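Local coordinates for protein type I site-specific restriction-modification system, R (Restriction) subunit (Vibrio vulnificus, PDB 3H1T) that is a putative motor subunit of a type I restriction enzyme, probably binding ATP and DNA and using ATP hydrolysis to translocate DNA before cleavage, at residues Ala332-Met337 / Arg351-Pro356. Numbering follows the deposited sequence.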
loop_
_atom_site.group_PDB
_atom_site.type_symbol
_atom_site.label_atom_id
_atom_site.label_comp_id
_atom_site.label_asym_id
_atom_site.label_seq_id
_atom_site.Cartn_x
_atom_site.Cartn_y
_atom_site.Cartn_z
ATOM N N ALA A 332 24.581 -8.568 -5.327
ATOM C CA ALA A 332 23.539 -7.935 -6.130
ATOM C C ALA A 332 22.771 -6.996 -5.211
ATOM O O ALA A 332 22.485 -7.346 -4.060
ATOM C CB ALA A 332 22.599 -8.993 -6.718
ATOM N N PHE A 333 22.463 -5.793 -5.697
ATOM C CA PHE A 333 21.708 -4.848 -4.877
ATOM C C PHE A 333 20.385 -5.529 -4.581
ATOM O O PHE A 333 19.828 -6.212 -5.446
ATOM C CB PHE A 333 21.444 -3.529 -5.607
ATOM C CG PHE A 333 22.569 -2.534 -5.510
ATOM C CD1 PHE A 333 23.675 -2.625 -6.351
ATOM C CD2 PHE A 333 22.517 -1.492 -4.584
ATOM C CE1 PHE A 333 24.716 -1.695 -6.287
ATOM C CE2 PHE A 333 23.566 -0.540 -4.501
ATOM C CZ PHE A 333 24.666 -0.645 -5.359
ATOM N N GLN A 334 19.878 -5.346 -3.366
ATOM C CA GLN A 334 18.628 -5.978 -2.975
ATOM C C GLN A 334 17.592 -5.033 -2.375
ATOM O O GLN A 334 17.871 -4.348 -1.386
ATOM C CB GLN A 334 18.935 -7.109 -1.986
ATOM C CG GLN A 334 19.742 -8.255 -2.597
ATOM C CD GLN A 334 20.261 -9.226 -1.563
ATOM O OE1 GLN A 334 19.646 -9.415 -0.509
ATOM N NE2 GLN A 334 21.393 -9.863 -1.858
ATOM N N ILE A 335 16.397 -4.996 -2.967
ATOM C CA ILE A 335 15.310 -4.152 -2.458
ATOM C C ILE A 335 14.184 -5.041 -1.962
ATOM O O ILE A 335 13.576 -5.801 -2.726
ATOM C CB ILE A 335 14.687 -3.186 -3.542
ATOM C CG1 ILE A 335 15.612 -2.001 -3.797
ATOM C CG2 ILE A 335 13.332 -2.644 -3.065
ATOM C CD1 ILE A 335 16.863 -2.402 -4.464
ATOM N N GLY A 336 13.907 -4.951 -0.677
ATOM C CA GLY A 336 12.838 -5.740 -0.117
ATOM C C GLY A 336 11.592 -4.909 0.141
ATOM O O GLY A 336 11.654 -3.755 0.584
HETATM N N MSE A 337 10.438 -5.489 -0.152
HETATM C CA MSE A 337 9.182 -4.805 0.084
HETATM C C MSE A 337 8.391 -5.681 1.043
HETATM O O MSE A 337 8.429 -6.906 0.943
HETATM C CB MSE A 337 8.423 -4.606 -1.228
HETATM C CG MSE A 337 9.272 -3.996 -2.340
HETATM SE SE MSE A 337 8.251 -3.241 -3.790
HETATM C CE MSE A 337 7.624 -4.864 -4.654
ATOM N N ARG A 351 15.934 -6.497 10.351
ATOM C CA ARG A 351 17.332 -6.678 10.741
ATOM C C ARG A 351 18.175 -6.946 9.499
ATOM O O ARG A 351 19.282 -6.438 9.359
ATOM C CB ARG A 351 17.469 -7.846 11.722
ATOM C CG ARG A 351 17.060 -7.505 13.146
ATOM C CD ARG A 351 16.848 -8.738 14.010
ATOM N NE ARG A 351 16.524 -8.400 15.388
ATOM C CZ ARG A 351 15.686 -9.097 16.148
ATOM N NH1 ARG A 351 15.090 -10.176 15.645
ATOM N NH2 ARG A 351 15.440 -8.716 17.406
ATOM N N TYR A 352 17.646 -7.750 8.591
ATOM C CA TYR A 352 18.371 -8.057 7.369
ATOM C C TYR A 352 18.384 -6.886 6.385
ATOM O O TYR A 352 19.439 -6.519 5.880
ATOM C CB TYR A 352 17.773 -9.300 6.704
ATOM C CG TYR A 352 18.513 -9.763 5.472
ATOM C CD1 TYR A 352 18.229 -9.222 4.217
ATOM C CD2 TYR A 352 19.507 -10.739 5.562
ATOM C CE1 TYR A 352 18.924 -9.645 3.077
ATOM C CE2 TYR A 352 20.209 -11.167 4.438
ATOM C CZ TYR A 352 19.922 -10.620 3.202
ATOM O OH TYR A 352 20.658 -11.026 2.110
ATOM N N PHE A 353 17.224 -6.278 6.127
ATOM C CA PHE A 353 17.157 -5.161 5.184
ATOM C C PHE A 353 17.354 -3.796 5.822
ATOM O O PHE A 353 17.614 -2.819 5.131
ATOM C CB PHE A 353 15.826 -5.179 4.425
ATOM C CG PHE A 353 15.663 -6.356 3.514
ATOM C CD1 PHE A 353 16.322 -6.405 2.284
ATOM C CD2 PHE A 353 14.830 -7.417 3.871
ATOM C CE1 PHE A 353 16.147 -7.498 1.418
ATOM C CE2 PHE A 353 14.650 -8.511 3.019
ATOM C CZ PHE A 353 15.310 -8.550 1.787
ATOM N N GLY A 354 17.230 -3.723 7.138
ATOM C CA GLY A 354 17.408 -2.452 7.812
ATOM C C GLY A 354 16.118 -1.660 7.877
ATOM O O GLY A 354 15.069 -2.137 7.447
ATOM N N ASN A 355 16.175 -0.448 8.415
ATOM C CA ASN A 355 14.975 0.354 8.507
ATOM C C ASN A 355 14.498 0.820 7.144
ATOM O O ASN A 355 15.298 1.158 6.269
ATOM C CB ASN A 355 15.194 1.538 9.430
ATOM C CG ASN A 355 15.283 1.117 10.878
ATOM O OD1 ASN A 355 14.541 0.229 11.326
ATOM N ND2 ASN A 355 16.169 1.759 11.626
ATOM N N PRO A 356 13.173 0.831 6.952
ATOM C CA PRO A 356 12.528 1.240 5.703
ATOM C C PRO A 356 12.917 2.630 5.204
ATOM O O PRO A 356 13.089 3.555 5.994
ATOM C CB PRO A 356 11.040 1.124 6.038
ATOM C CG PRO A 356 10.999 1.419 7.529
ATOM C CD PRO A 356 12.176 0.621 8.022
#
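In the first RecA-like (P-loop NTPase) domain of this putative HsdR fragment, strand 333-338 of the parallel sheet meets segment 351-356, which carries on from helix 347-352, through Gly336 under Phe353 and Gln334 beside Tyr352. The Phe353 ring lies with one face over the strand backbone: Gly336 CA sits 4.2 Å from the ring centroid, nearly along the ring normal, a CH-pi contact. Gln334 CB meets the rim instead, 4.4 Å from Phe353 CE1. On the opposite face Tyr352 CD1 stands 3.6 Å above the ring plane, near its centre, so the phenylalanine is sandwiched between strand and tyrosine. Strand 333-338 runs between strands 305-308 and 200-205 and leads into a Thr-Ala-Thr sequence, consistent with motif III of superfamily 2 helicases. Phe353 also packs on the side chains of Ile308 and Leu202, on the two flanking strands. Tyr352 has CG anti to its own N (chi1 -176°), which carries the phenol toward Gln334. Its OH donates to Gln334 OE1 at 3.2 Å, in the carbonyl plane on a lone pair, with a C=O...O angle of 128°. The amide and phenol planes are only 19° apart. Gln334 NE2 gives a weak hydrogen bond to Leu326 O of helix 323-328, while Arg200 makes a cation-pi contact with the Tyr352 ring.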